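Local coordinates for bottromycin amidohydrolase (Streptomyces purpureus, PDB 6I5S), which probably hydrolyses a thiazoline-linked amide in a bottromycin precursor as a zinc-dependent amidohydrolase, serving as gatekeeper of the biosynthetic pathway, at residues A[111-116]-A[389-394]; A[115-120]-A[206-211]; A[191-196]-A[222-227]. All blocks are in the same frame, centred on the assembly; numbering follows the deposited sequence.

Interaction 1. Residues A[111-116]-A[389-394]; sequences VTAYRQ and MGWHDK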
ATOM      1  N   VAL A 111       2.961  -4.507  -7.379  1.00 25.35           N
ATOM      2  CA  VAL A 111       2.328  -4.668  -6.066  1.00 26.10           C
ATOM      3  C   VAL A 111       1.439  -5.906  -6.130  1.00 24.83           C
ATOM      4  O   VAL A 111       0.389  -5.909  -6.800  1.00 26.42           O
ATOM      5  CB  VAL A 111       1.521  -3.438  -5.682  1.00 24.63           C
ATOM      6  CG1 VAL A 111       0.848  -3.700  -4.310  1.00 24.86           C
ATOM      7  CG2 VAL A 111       2.373  -2.189  -5.587  1.00 28.40           C
ATOM      8  N   THR A 112       1.857  -6.950  -5.431  1.00 25.03           N
ATOM      9  CA  THR A 112       1.189  -8.226  -5.447  1.00 25.07           C
ATOM     10  C   THR A 112       0.396  -8.520  -4.179  1.00 24.58           C
ATOM     11  O   THR A 112      -0.194  -9.600  -4.086  1.00 25.15           O
ATOM     12  CB  THR A 112       2.208  -9.366  -5.691  1.00 25.59           C
ATOM     13  OG1 THR A 112       3.235  -9.345  -4.714  1.00 30.36           O
ATOM     14  CG2 THR A 112       2.880  -9.233  -7.067  1.00 27.50           C
ATOM     15  N   ALA A 113       0.421  -7.613  -3.203  1.00 23.94           N
ATOM     16  CA  ALA A 113      -0.373  -7.720  -1.987  1.00 24.25           C
ATOM     17  C   ALA A 113      -0.612  -6.298  -1.454  1.00 26.30           C
ATOM     18  O   ALA A 113       0.078  -5.345  -1.826  1.00 25.44           O
ATOM     19  CB  ALA A 113       0.333  -8.567  -0.932  1.00 28.87           C
ATOM     20  N   TYR A 114      -1.670  -6.146  -0.676  1.00 24.60           N
ATOM     21  CA  TYR A 114      -1.946  -4.848  -0.074  1.00 22.66           C
ATOM     22  C   TYR A 114      -2.688  -5.078   1.250  1.00 22.64           C
ATOM     23  O   TYR A 114      -3.416  -6.073   1.404  1.00 23.33           O
ATOM     24  CB  TYR A 114      -2.768  -3.963  -1.023  1.00 23.33           C
ATOM     25  CG  TYR A 114      -4.156  -4.523  -1.407  1.00 26.82           C
ATOM     26  CD1 TYR A 114      -5.325  -4.104  -0.754  1.00 27.27           C
ATOM     27  CD2 TYR A 114      -4.289  -5.450  -2.437  1.00 26.78           C
ATOM     28  CE1 TYR A 114      -6.573  -4.640  -1.084  1.00 27.58           C
ATOM     29  CE2 TYR A 114      -5.552  -5.988  -2.811  1.00 28.91           C
ATOM     30  CZ  TYR A 114      -6.688  -5.552  -2.152  1.00 31.31           C
ATOM     31  OH  TYR A 114      -7.880  -6.047  -2.485  1.00 29.28           O
ATOM     32  N   ARG A 115      -2.508  -4.129   2.169  1.00 23.53           N
ATOM     33  CA  ARG A 115      -3.360  -4.006   3.358  1.00 22.98           C
ATOM     34  C   ARG A 115      -4.522  -3.085   3.014  1.00 28.70           C
ATOM     35  O   ARG A 115      -4.349  -1.905   2.661  1.00 27.42           O
ATOM     36  CB  ARG A 115      -2.594  -3.494   4.574  1.00 25.08           C
ATOM     37  CG  ARG A 115      -1.465  -4.393   4.992  1.00 24.02           C
ATOM     38  CD  ARG A 115      -0.949  -4.058   6.417  1.00 26.80           C
ATOM     39  NE  ARG A 115      -0.628  -2.616   6.574  1.00 26.73           N
ATOM     40  CZ  ARG A 115      -0.369  -2.001   7.724  1.00 26.91           C
ATOM     41  NH1 ARG A 115      -0.104  -0.702   7.762  1.00 27.63           N
ATOM     42  NH2 ARG A 115      -0.332  -2.659   8.896  1.00 25.40           N
ATOM     43  N   GLN A 116      -5.709  -3.627   3.143  1.00 21.31           N
ATOM     44  CA  GLN A 116      -6.965  -2.897   2.976  1.00 23.57           C
ATOM     45  C   GLN A 116      -7.393  -2.414   4.341  1.00 29.84           C
ATOM     46  O   GLN A 116      -7.935  -3.184   5.137  1.00 27.46           O
ATOM     47  CB  GLN A 116      -8.039  -3.783   2.370  1.00 22.00           C
ATOM     48  CG  GLN A 116      -9.398  -3.103   2.263  1.00 31.48           C
ATOM     49  CD  GLN A 116      -9.403  -1.974   1.251  1.00 28.78           C
ATOM     50  OE1 GLN A 116      -8.630  -1.971   0.295  1.00 29.87           O
ATOM     51  NE2 GLN A 116     -10.268  -1.009   1.460  1.00 28.21           N
ATOM     52  N   MET A 389       2.036  -8.161   8.264  1.00 26.89           N
ATOM     53  CA  MET A 389       0.818  -8.916   7.935  1.00 25.64           C
ATOM     54  C   MET A 389       0.779 -10.303   8.532  1.00 32.10           C
ATOM     55  O   MET A 389      -0.255 -11.005   8.413  1.00 32.47           O
ATOM     56  CB  MET A 389       0.692  -9.025   6.422  1.00 26.90           C
ATOM     57  CG  MET A 389       0.378  -7.701   5.732  1.00 27.33           C
ATOM     58  SD  MET A 389       0.008  -7.831   3.952  1.00 30.92           S
ATOM     59  CE  MET A 389       1.560  -8.478   3.313  1.00 28.00           C
ATOM     60  N   GLY A 390       1.860 -10.750   9.157  1.00 27.88           N
ATOM     61  CA  GLY A 390       1.834 -12.051   9.769  1.00 34.58           C
ATOM     62  C   GLY A 390       2.028 -13.167   8.779  1.00 35.28           C
ATOM     63  O   GLY A 390       1.713 -14.324   9.092  1.00 35.05           O
ATOM     64  N   TRP A 391       2.512 -12.850   7.586  1.00 34.57           N
ATOM     65  CA  TRP A 391       2.779 -13.840   6.539  1.00 33.37           C
ATOM     66  C   TRP A 391       4.230 -14.256   6.689  1.00 58.04           C
ATOM     67  O   TRP A 391       5.135 -13.549   6.240  1.00 78.95           O
ATOM     68  CB  TRP A 391       2.552 -13.269   5.141  1.00 32.93           C
ATOM     69  CG  TRP A 391       1.148 -12.813   4.862  1.00 31.70           C
ATOM     70  CD1 TRP A 391       0.084 -12.894   5.701  1.00 33.84           C
ATOM     71  CD2 TRP A 391       0.655 -12.246   3.637  1.00 34.67           C
ATOM     72  NE1 TRP A 391      -1.042 -12.406   5.068  1.00 34.34           N
ATOM     73  CE2 TRP A 391      -0.719 -11.999   3.812  1.00 35.95           C
ATOM     74  CE3 TRP A 391       1.232 -11.953   2.425  1.00 35.03           C
ATOM     75  CZ2 TRP A 391      -1.519 -11.454   2.805  1.00 34.92           C
ATOM     76  CZ3 TRP A 391       0.447 -11.385   1.407  1.00 39.54           C
ATOM     77  CH2 TRP A 391      -0.888 -11.110   1.615  1.00 38.08           C
ATOM     78  N   HIS A 392       4.465 -15.416   7.288  1.00 48.57           N
ATOM     79  CA  HIS A 392       5.813 -15.783   7.706  1.00 84.30           C
ATOM     80  C   HIS A 392       6.452 -16.848   6.812  1.00 91.20           C
ATOM     81  O   HIS A 392       7.310 -17.607   7.262  1.00105.53           O
ATOM     82  CB  HIS A 392       5.793 -16.199   9.174  1.00 97.25           C
ATOM     83  CG  HIS A 392       5.556 -15.044  10.107  1.00 84.94           C
ATOM     84  ND1 HIS A 392       4.813 -15.154  11.265  1.00 73.70           N
ATOM     85  CD2 HIS A 392       5.956 -13.747  10.039  1.00 77.30           C
ATOM     86  CE1 HIS A 392       4.771 -13.980  11.871  1.00 76.22           C
ATOM     87  NE2 HIS A 392       5.452 -13.106  11.145  1.00 73.88           N
ATOM     88  N   ASP A 393       6.058 -16.899   5.538  1.00 79.52           N
ATOM     89  CA  ASP A 393       6.940 -17.421   4.501  1.00 86.72           C
ATOM     90  C   ASP A 393       8.035 -16.401   4.193  1.00 88.10           C
ATOM     91  O   ASP A 393       7.821 -15.187   4.265  1.00 78.28           O
ATOM     92  CB  ASP A 393       6.158 -17.736   3.219  1.00 78.10           C
ATOM     93  CG  ASP A 393       5.308 -18.983   3.346  1.00 66.59           C
ATOM     94  OD1 ASP A 393       5.616 -19.823   4.218  1.00 68.41           O
ATOM     95  OD2 ASP A 393       4.345 -19.130   2.565  1.00 53.14           O
ATOM     96  N   LYS A 394       9.225 -16.899   3.857  1.00 85.19           N
ATOM     97  CA  LYS A 394      10.307 -15.995   3.489  1.00 69.42           C
ATOM     98  C   LYS A 394       9.888 -15.170   2.266  1.00 68.93           C
ATOM     99  O   LYS A 394       9.085 -15.635   1.439  1.00 52.86           O
ATOM    100  CB  LYS A 394      11.600 -16.771   3.212  1.00 54.70           C
ATOM    101  CG  LYS A 394      12.537 -16.843   4.434  1.00 54.34           C
ATOM    102  CD  LYS A 394      12.923 -18.276   4.780  1.00 71.60           C
ATOM    103  CE  LYS A 394      12.994 -18.510   6.295  1.00 80.54           C
ATOM    104  NZ  LYS A 394      12.351 -19.807   6.679  1.00 78.02           N
TER
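With CG anti to the carbonyl carbon in both residues (chi1 -61° for Arg115, -69° for Met389), the side chains of Arg115 and Met389 come together and pass one another at a slant. Their carbon chains do the touching: CG of Arg115 lies 3.9 Å from CG of Met389, and SD of Met389 is also 3.9 Å from CG of Arg115. Beyond this point each chain bends. Arg115 takes its guanidinium on to the carbonyl of Ala93 and the carboxylate of Glu228, while the last torsion of Met389 (chi3 -62°) swings CE over the ring of Trp391, 3.5 Å above its plane and displaced toward the rim. Trp391 in turn brings the six-membered part of its indole to Ala113, whose CB meets CZ3 at 3.7 Å and CH2 at 3.8 Å in an oblique approach. The same methyl is 4.4 Å from CE of Met389, so Ala113, Met389 and Trp391 close on one another as a triangle. The contact joins strand 111-116, which pairs in parallel with 84-95 and 139-142, to the loop that follows helix 383-388. A Schellman motif with Gly390 at positive phi ends that helix, between the two contacting residues Met389 and Trp391. No hydrogen bond crosses between the segments. Between these two segments the contact therefore rests on dispersion and on burial of carbon and sulfur, with the charge of Arg115 engaged elsewhere.

Interaction 2. Residues A[115-120]-A[206-211]; sequences RQLWGE and PVVGHV. With ZN (zinc ion), chain B.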
ATOM      1  N   ARG A 115      -2.508  -4.129   2.169  1.00 23.53           N
ATOM      2  CA  ARG A 115      -3.360  -4.006   3.358  1.00 22.98           C
ATOM      3  C   ARG A 115      -4.522  -3.085   3.014  1.00 28.70           C
ATOM      4  O   ARG A 115      -4.349  -1.905   2.661  1.00 27.42           O
ATOM      5  CB  ARG A 115      -2.594  -3.494   4.574  1.00 25.08           C
ATOM      6  CG  ARG A 115      -1.465  -4.393   4.992  1.00 24.02           C
ATOM      7  CD  ARG A 115      -0.949  -4.058   6.417  1.00 26.80           C
ATOM      8  NE  ARG A 115      -0.628  -2.616   6.574  1.00 26.73           N
ATOM      9  CZ  ARG A 115      -0.369  -2.001   7.724  1.00 26.91           C
ATOM     10  NH1 ARG A 115      -0.104  -0.702   7.762  1.00 27.63           N
ATOM     11  NH2 ARG A 115      -0.332  -2.659   8.896  1.00 25.40           N
ATOM     12  N   GLN A 116      -5.709  -3.627   3.143  1.00 21.31           N
ATOM     13  CA  GLN A 116      -6.965  -2.897   2.976  1.00 23.57           C
ATOM     14  C   GLN A 116      -7.393  -2.414   4.341  1.00 29.84           C
ATOM     15  O   GLN A 116      -7.935  -3.184   5.137  1.00 27.46           O
ATOM     16  CB  GLN A 116      -8.039  -3.783   2.370  1.00 22.00           C
ATOM     17  CG  GLN A 116      -9.398  -3.103   2.263  1.00 31.48           C
ATOM     18  CD  GLN A 116      -9.403  -1.974   1.251  1.00 28.78           C
ATOM     19  OE1 GLN A 116      -8.630  -1.971   0.295  1.00 29.87           O
ATOM     20  NE2 GLN A 116     -10.268  -1.009   1.460  1.00 28.21           N
ATOM     21  N   LEU A 117      -7.152  -1.138   4.609  1.00 29.49           N
ATOM     22  CA  LEU A 117      -7.339  -0.607   5.955  1.00 34.17           C
ATOM     23  C   LEU A 117      -8.739  -0.053   6.183  1.00 45.23           C
ATOM     24  O   LEU A 117      -8.980   0.629   7.188  1.00 51.92           O
ATOM     25  CB  LEU A 117      -6.237   0.438   6.243  1.00 38.03           C
ATOM     26  CG  LEU A 117      -5.293  -0.133   7.304  1.00 50.27           C
ATOM     27  CD1 LEU A 117      -4.679  -1.444   6.932  1.00 32.61           C
ATOM     28  CD2 LEU A 117      -4.213   0.867   7.609  1.00 55.34           C
ATOM     29  N   TRP A 118      -9.677  -0.373   5.311  1.00 34.00           N
ATOM     30  CA  TRP A 118     -11.092  -0.206   5.551  1.00 34.93           C
ATOM     31  C   TRP A 118     -11.743  -1.410   4.885  1.00 32.09           C
ATOM     32  O   TRP A 118     -12.321  -1.297   3.830  1.00 34.43           O
ATOM     33  CB  TRP A 118     -11.626   1.108   4.976  1.00 42.31           C
ATOM     34  CG  TRP A 118     -12.784   1.610   5.687  1.00 59.54           C
ATOM     35  CD1 TRP A 118     -13.989   0.994   5.842  1.00 55.97           C
ATOM     36  CD2 TRP A 118     -12.873   2.868   6.358  1.00 73.21           C
ATOM     37  NE1 TRP A 118     -14.833   1.796   6.583  1.00 66.04           N
ATOM     38  CE2 TRP A 118     -14.169   2.954   6.904  1.00 83.26           C
ATOM     39  CE3 TRP A 118     -11.977   3.933   6.551  1.00 79.58           C
ATOM     40  CZ2 TRP A 118     -14.598   4.067   7.630  1.00 93.35           C
ATOM     41  CZ3 TRP A 118     -12.402   5.035   7.279  1.00 84.05           C
ATOM     42  CH2 TRP A 118     -13.703   5.093   7.808  1.00 94.63           C
ATOM     43  N   GLY A 119     -11.588  -2.576   5.502  1.00 29.64           N
ATOM     44  CA  GLY A 119     -12.013  -3.813   4.863  1.00 26.97           C
ATOM     45  C   GLY A 119     -13.509  -4.044   4.932  1.00 28.02           C
ATOM     46  O   GLY A 119     -14.208  -3.672   5.876  1.00 26.86           O
ATOM     47  N   GLU A 120     -13.983  -4.762   3.928  1.00 26.16           N
ATOM     48  CA  GLU A 120     -15.393  -5.134   3.758  1.00 31.53           C
ATOM     49  C   GLU A 120     -15.485  -6.596   3.322  1.00 27.62           C
ATOM     50  O   GLU A 120     -14.483  -7.189   2.911  1.00 26.93           O
ATOM     51  CB  GLU A 120     -16.070  -4.285   2.673  1.00 39.52           C
ATOM     52  CG  GLU A 120     -16.183  -2.822   3.033  1.00 71.52           C
ATOM     53  CD  GLU A 120     -17.048  -2.035   2.056  1.00100.37           C
ATOM     54  OE1 GLU A 120     -17.928  -2.634   1.406  1.00 99.03           O
ATOM     55  OE2 GLU A 120     -16.841  -0.809   1.939  1.00121.62           O
ATOM     56  N   PRO A 206      -4.194  -8.745  15.312  1.00 26.73           N
ATOM     57  CA  PRO A 206      -3.464  -7.461  15.331  1.00 27.45           C
ATOM     58  C   PRO A 206      -4.378  -6.267  15.233  1.00 27.15           C
ATOM     59  O   PRO A 206      -5.412  -6.314  14.560  1.00 26.10           O
ATOM     60  CB  PRO A 206      -2.562  -7.538  14.091  1.00 30.11           C
ATOM     61  CG  PRO A 206      -3.172  -8.481  13.220  1.00 31.26           C
ATOM     62  CD  PRO A 206      -3.929  -9.494  14.080  1.00 27.59           C
ATOM     63  N   VAL A 207      -3.976  -5.193  15.934  1.00 23.88           N
ATOM     64  CA  VAL A 207      -4.669  -3.915  15.888  1.00 23.24           C
ATOM     65  C   VAL A 207      -3.764  -2.886  15.211  1.00 24.25           C
ATOM     66  O   VAL A 207      -2.602  -2.689  15.613  1.00 28.14           O
ATOM     67  CB  VAL A 207      -5.074  -3.435  17.301  1.00 28.06           C
ATOM     68  CG1 VAL A 207      -5.765  -2.080  17.206  1.00 34.34           C
ATOM     69  CG2 VAL A 207      -5.962  -4.502  17.999  1.00 27.48           C
ATOM     70  N   VAL A 208      -4.301  -2.215  14.192  1.00 24.89           N
ATOM     71  CA  VAL A 208      -3.563  -1.239  13.423  1.00 23.69           C
ATOM     72  C   VAL A 208      -4.382   0.046  13.404  1.00 27.32           C
ATOM     73  O   VAL A 208      -5.505   0.092  13.880  1.00 26.75           O
ATOM     74  CB  VAL A 208      -3.260  -1.712  11.983  1.00 26.28           C
ATOM     75  CG1 VAL A 208      -2.394  -2.934  12.000  1.00 28.79           C
ATOM     76  CG2 VAL A 208      -4.550  -1.981  11.197  1.00 24.60           C
ATOM     77  N   GLY A 209      -3.826   1.097  12.802  1.00 27.90           N
ATOM     78  CA  GLY A 209      -4.597   2.287  12.511  1.00 28.49           C
ATOM     79  C   GLY A 209      -4.031   3.551  13.148  1.00 25.76           C
ATOM     80  O   GLY A 209      -2.798   3.748  13.216  1.00 28.04           O
ATOM     81  N   HIS A 210      -4.927   4.459  13.510  1.00 27.59           N
ATOM     82  CA  HIS A 210      -4.568   5.759  14.038  1.00 28.27           C
ATOM     83  C   HIS A 210      -4.350   5.680  15.530  1.00 30.41           C
ATOM     84  O   HIS A 210      -5.195   5.146  16.230  1.00 28.75           O
ATOM     85  CB  HIS A 210      -5.680   6.787  13.790  1.00 30.12           C
ATOM     86  CG  HIS A 210      -5.964   7.051  12.337  1.00 29.74           C
ATOM     87  ND1 HIS A 210      -6.772   8.095  11.932  1.00 34.31           N
ATOM     88  CD2 HIS A 210      -5.561   6.416  11.208  1.00 30.28           C
ATOM     89  CE1 HIS A 210      -6.844   8.090  10.602  1.00 39.63           C
ATOM     90  NE2 HIS A 210      -6.122   7.084  10.147  1.00 32.51           N
ATOM     91  N   VAL A 211      -3.273   6.294  16.037  1.00 29.87           N
ATOM     92  CA  VAL A 211      -3.124   6.381  17.492  1.00 29.46           C
ATOM     93  C   VAL A 211      -4.296   7.201  18.004  1.00 27.34           C
ATOM     94  O   VAL A 211      -4.437   8.360  17.613  1.00 30.11           O
ATOM     95  CB  VAL A 211      -1.793   7.033  17.925  1.00 30.98           C
ATOM     96  CG1 VAL A 211      -1.730   7.271  19.447  1.00 30.39           C
ATOM     97  CG2 VAL A 211      -0.597   6.180  17.434  1.00 33.98           C
TER
HETATM   98 ZN    ZN B 501      -6.091   7.015   7.995  0.61 35.03          ZN
HETATM   99  O   HOH W   1      -8.010   7.875   7.587  1.00 60.36           O
HETATM  100  O   HOH W   2      -6.349   7.175   5.780  1.00 39.82           O
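Beside the two-zinc site of the amidohydrolase, Arg115 and Leu117, at the end of strand 111-116 and just past it, meet Val208 in the loop that carries the zinc ligand His210. The two methyls of Val208 divide the work. CG1, anti to the carbonyl carbon (chi1 -62°), comes obliquely to within 3.7 Å of NH2 of Arg115, a nitrogen hydrogen-bonded to Ser226, while NE of Arg115 is held by the carbonyl of Ala93. CG2 faces Leu117 more loosely, 4.3 Å from its CD1. That same CD1 also lies 4.2 Å above one face of the Arg115 guanidinium, offset toward the rim, so the flat cation has an aliphatic neighbour there. In the barrel fold of this superfamily the metals sit at the C-terminal ends of the strands, and both segments lead there. Gly209 follows Val208 with positive phi (122°), and the next residue, His210, binds zinc through NE2 at 2.1 Å. Two waters, His229 and the carboxylated lysine at position 183 complete the coordination, while Asp186 takes a hydrogen bond from ND1 of His210 and would fix the rotation of the imidazole. Leu117 reaches this site as well: its carbonyl accepts a hydrogen bond from NZ of the modified lysine, and its side chain is about 5 Å from the second zinc. At the strand end, NE2 of Gln116 donates a nearly straight bond (174°) to the carbonyl O of Trp118 at 3.1 Å, arriving from well above the carbonyl plane.

Interaction 3. Residues A[191-196]-A[222-227]; sequences PVFEAL and RTMRST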
ATOM      1  N   PRO A 191     -10.424   3.703  27.800  1.00 29.95           N
ATOM      2  CA  PRO A 191     -10.769   2.392  28.405  1.00 32.12           C
ATOM      3  C   PRO A 191     -11.196   1.350  27.369  1.00 35.91           C
ATOM      4  O   PRO A 191     -10.969   0.130  27.527  1.00 33.97           O
ATOM      5  CB  PRO A 191     -11.913   2.748  29.366  1.00 32.18           C
ATOM      6  CG  PRO A 191     -12.059   4.147  29.393  1.00 39.59           C
ATOM      7  CD  PRO A 191     -11.292   4.796  28.290  1.00 36.31           C
ATOM      8  N   VAL A 192     -11.869   1.808  26.319  1.00 29.42           N
ATOM      9  CA  VAL A 192     -12.275   0.927  25.243  1.00 27.55           C
ATOM     10  C   VAL A 192     -11.065   0.434  24.457  1.00 28.79           C
ATOM     11  O   VAL A 192     -10.975  -0.764  24.150  1.00 30.87           O
ATOM     12  CB  VAL A 192     -13.325   1.630  24.367  1.00 31.91           C
ATOM     13  CG1 VAL A 192     -13.723   0.740  23.203  1.00 30.12           C
ATOM     14  CG2 VAL A 192     -14.581   1.994  25.194  1.00 36.53           C
ATOM     15  N   PHE A 193     -10.117   1.328  24.130  1.00 28.67           N
ATOM     16  CA  PHE A 193      -8.882   0.915  23.484  1.00 30.01           C
ATOM     17  C   PHE A 193      -8.165  -0.149  24.318  1.00 27.41           C
ATOM     18  O   PHE A 193      -7.683  -1.158  23.789  1.00 30.48           O
ATOM     19  CB  PHE A 193      -7.992   2.127  23.229  1.00 28.67           C
ATOM     20  CG  PHE A 193      -6.677   1.788  22.610  1.00 26.00           C
ATOM     21  CD1 PHE A 193      -6.556   1.709  21.238  1.00 28.81           C
ATOM     22  CD2 PHE A 193      -5.588   1.528  23.404  1.00 32.84           C
ATOM     23  CE1 PHE A 193      -5.310   1.415  20.673  1.00 29.63           C
ATOM     24  CE2 PHE A 193      -4.354   1.248  22.865  1.00 32.70           C
ATOM     25  CZ  PHE A 193      -4.211   1.166  21.511  1.00 27.80           C
ATOM     26  N   GLU A 194      -8.053   0.077  25.628  1.00 31.85           N
ATOM     27  CA  GLU A 194      -7.294  -0.856  26.464  1.00 35.09           C
ATOM     28  C   GLU A 194      -7.924  -2.223  26.458  1.00 35.42           C
ATOM     29  O   GLU A 194      -7.215  -3.249  26.414  1.00 35.15           O
ATOM     30  CB  GLU A 194      -7.200  -0.346  27.917  1.00 34.55           C
ATOM     31  CG  GLU A 194      -6.328   0.865  28.072  1.00 40.55           C
ATOM     32  CD  GLU A 194      -6.352   1.493  29.464  1.00 39.94           C
ATOM     33  OE1 GLU A 194      -7.049   1.026  30.408  1.00 38.47           O
ATOM     34  OE2 GLU A 194      -5.637   2.514  29.615  1.00 38.65           O
ATOM     35  N   ALA A 195      -9.256  -2.264  26.556  1.00 33.30           N
ATOM     36  CA  ALA A 195      -9.966  -3.536  26.490  1.00 39.48           C
ATOM     37  C   ALA A 195      -9.806  -4.195  25.122  1.00 28.51           C
ATOM     38  O   ALA A 195      -9.640  -5.422  25.050  1.00 33.67           O
ATOM     39  CB  ALA A 195     -11.439  -3.342  26.808  1.00 32.86           C
ATOM     40  N   LEU A 196      -9.861  -3.396  24.046  1.00 29.41           N
ATOM     41  CA  LEU A 196      -9.748  -3.916  22.681  1.00 36.31           C
ATOM     42  C   LEU A 196      -8.384  -4.532  22.448  1.00 32.73           C
ATOM     43  O   LEU A 196      -8.281  -5.657  21.951  1.00 30.43           O
ATOM     44  CB  LEU A 196      -9.978  -2.788  21.680  1.00 30.69           C
ATOM     45  CG  LEU A 196      -9.703  -3.077  20.207  1.00 34.83           C
ATOM     46  CD1 LEU A 196     -10.649  -4.135  19.742  1.00 38.34           C
ATOM     47  CD2 LEU A 196      -9.921  -1.816  19.444  1.00 42.19           C
ATOM     48  N   ARG A 222       3.434   0.202  21.901  1.00 32.39           N
ATOM     49  CA  ARG A 222       3.706  -1.138  22.380  1.00 36.07           C
ATOM     50  C   ARG A 222       2.529  -2.095  22.245  1.00 37.98           C
ATOM     51  O   ARG A 222       2.721  -3.290  22.451  1.00 39.30           O
ATOM     52  CB  ARG A 222       4.200  -1.114  23.845  1.00 45.18           C
ATOM     53  CG  ARG A 222       3.262  -0.583  24.845  1.00 45.93           C
ATOM     54  CD  ARG A 222       3.883  -0.782  26.306  1.00 49.01           C
ATOM     55  NE  ARG A 222       3.351   0.123  27.292  1.00 56.47           N
ATOM     56  CZ  ARG A 222       2.219  -0.056  27.961  1.00 73.49           C
ATOM     57  NH1 ARG A 222       1.460  -1.124  27.711  1.00 83.83           N
ATOM     58  NH2 ARG A 222       1.847   0.842  28.882  1.00 64.01           N
ATOM     59  N   THR A 223       1.333  -1.623  21.908  1.00 33.55           N
ATOM     60  CA  THR A 223       0.170  -2.506  21.794  1.00 27.98           C
ATOM     61  C   THR A 223      -0.324  -2.668  20.364  1.00 32.13           C
ATOM     62  O   THR A 223      -0.946  -3.683  20.052  1.00 36.65           O
ATOM     63  CB  THR A 223      -1.009  -2.017  22.657  1.00 35.26           C
ATOM     64  OG1 THR A 223      -1.386  -0.688  22.284  1.00 38.81           O
ATOM     65  CG2 THR A 223      -0.685  -2.050  24.141  1.00 35.17           C
ATOM     66  N   MET A 224      -0.053  -1.723  19.478  1.00 29.46           N
ATOM     67  CA  MET A 224      -0.549  -1.801  18.111  1.00 26.29           C
ATOM     68  C   MET A 224       0.474  -2.441  17.173  1.00 25.95           C
ATOM     69  O   MET A 224       1.675  -2.174  17.253  1.00 26.22           O
ATOM     70  CB  MET A 224      -0.922  -0.398  17.594  1.00 30.79           C
ATOM     71  CG  MET A 224      -2.130   0.203  18.385  1.00 30.15           C
ATOM     72  SD  MET A 224      -2.562   1.886  17.884  1.00 28.32           S
ATOM     73  CE  MET A 224      -3.094   1.705  16.168  1.00 29.21           C
ATOM     74  N   ARG A 225      -0.018  -3.279  16.272  1.00 27.25           N
ATOM     75  CA  ARG A 225       0.879  -3.947  15.340  1.00 26.45           C
ATOM     76  C   ARG A 225       1.527  -2.938  14.397  1.00 24.82           C
ATOM     77  O   ARG A 225       2.711  -3.065  14.067  1.00 28.53           O
ATOM     78  CB  ARG A 225       0.125  -5.007  14.543  1.00 25.36           C
ATOM     79  CG  ARG A 225       0.814  -5.577  13.235  1.00 29.69           C
ATOM     80  CD  ARG A 225       1.955  -6.471  13.584  1.00 31.24           C
ATOM     81  NE  ARG A 225       1.513  -7.598  14.370  1.00 34.77           N
ATOM     82  CZ  ARG A 225       0.965  -8.698  13.910  1.00 37.02           C
ATOM     83  NH1 ARG A 225       0.717  -8.870  12.615  1.00 31.67           N
ATOM     84  NH2 ARG A 225       0.637  -9.631  14.789  1.00 39.39           N
ATOM     85  N   SER A 226       0.776  -1.917  13.994  1.00 28.13           N
ATOM     86  CA  SER A 226       1.347  -0.817  13.245  1.00 26.55           C
ATOM     87  C   SER A 226       0.532   0.441  13.538  1.00 27.78           C
ATOM     88  O   SER A 226      -0.633   0.376  13.931  1.00 27.07           O
ATOM     89  CB  SER A 226       1.362  -1.067  11.720  1.00 24.47           C
ATOM     90  OG  SER A 226       0.022  -0.999  11.179  1.00 27.39           O
ATOM     91  N   THR A 227       1.162   1.586  13.315  1.00 27.76           N
ATOM     92  CA  THR A 227       0.508   2.898  13.394  1.00 26.99           C
ATOM     93  C   THR A 227       0.734   3.632  12.076  1.00 30.12           C
ATOM     94  O   THR A 227       1.777   3.462  11.408  1.00 27.96           O
ATOM     95  CB  THR A 227       1.001   3.767  14.550  1.00 27.12           C
ATOM     96  OG1 THR A 227       2.423   3.981  14.472  1.00 28.92           O
ATOM     97  CG2 THR A 227       0.690   3.062  15.931  1.00 29.03           C
TER
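An edge-on Met-aromatic contact links helix 190-203 to the end of helix 217-223 and the first residue beyond it, where the rim of the Phe193 ring meets Thr223 and Met224. The ring leaves its helix with CG anti to the backbone N (chi1 178°), which extends it across to these two residues and puts CZ and its two neighbouring carbons at the front. Met224, just past the helix end, crosses the phenyl side chain at about a right angle. Its CG lies near the ring plane, 3.9 Å from CZ of Phe193, and its sulfur is 3.9 Å from CE1. Measured to the ring centroid of Phe193, SD of Met224 is 5.1 Å away and 77° off the normal, so sulfur meets hydrogens at the rim and not the pi face. Thr223 approaches near the ring plane too, its OG1 3.5 Å from CZ of Phe193 and 3.6 Å from CE2. That hydroxyl is hydrogen-bonded to the carbonyl of Val219, one turn back in its own helix, so it can brush the ring without giving up its polar partner. Shortening Phe193 to an alanine here would probably open a gap beside the helix end and leave the Met224 sulfur and the Thr223 hydroxyl without the aromatic edge they rest on. With no hydrogen bond between the segments, the join depends on the fit of the ring's rim, whose slightly positive hydrogens probably suit the electron-rich sulfur and oxygen beside them.

Overall arrangement
Interactions 1 and 2 start from the same strand, 111-116, and share Arg115, whose aliphatic part serves interaction 1 and whose guanidinium end serves interaction 2. All three are buried contacts; interaction 3 lies farthest from the centre of the chain, its own centre about 22 Å away, and Thr223 is at its edge. Arg115 also ties in interaction 3, its NH2 hydrogen-bonding to OG of Ser226, and the backbone of Val207 joins interactions 2 and 3 through Arg225. None has a hydrogen bond between its own segments. Interaction 1 relies on carbon and sulfur, interaction 2 sets the methyls of Val208 against Leu117 and the Arg115 guanidinium, in the loop bearing a zinc ligand, and interaction 3 uses an aromatic rim.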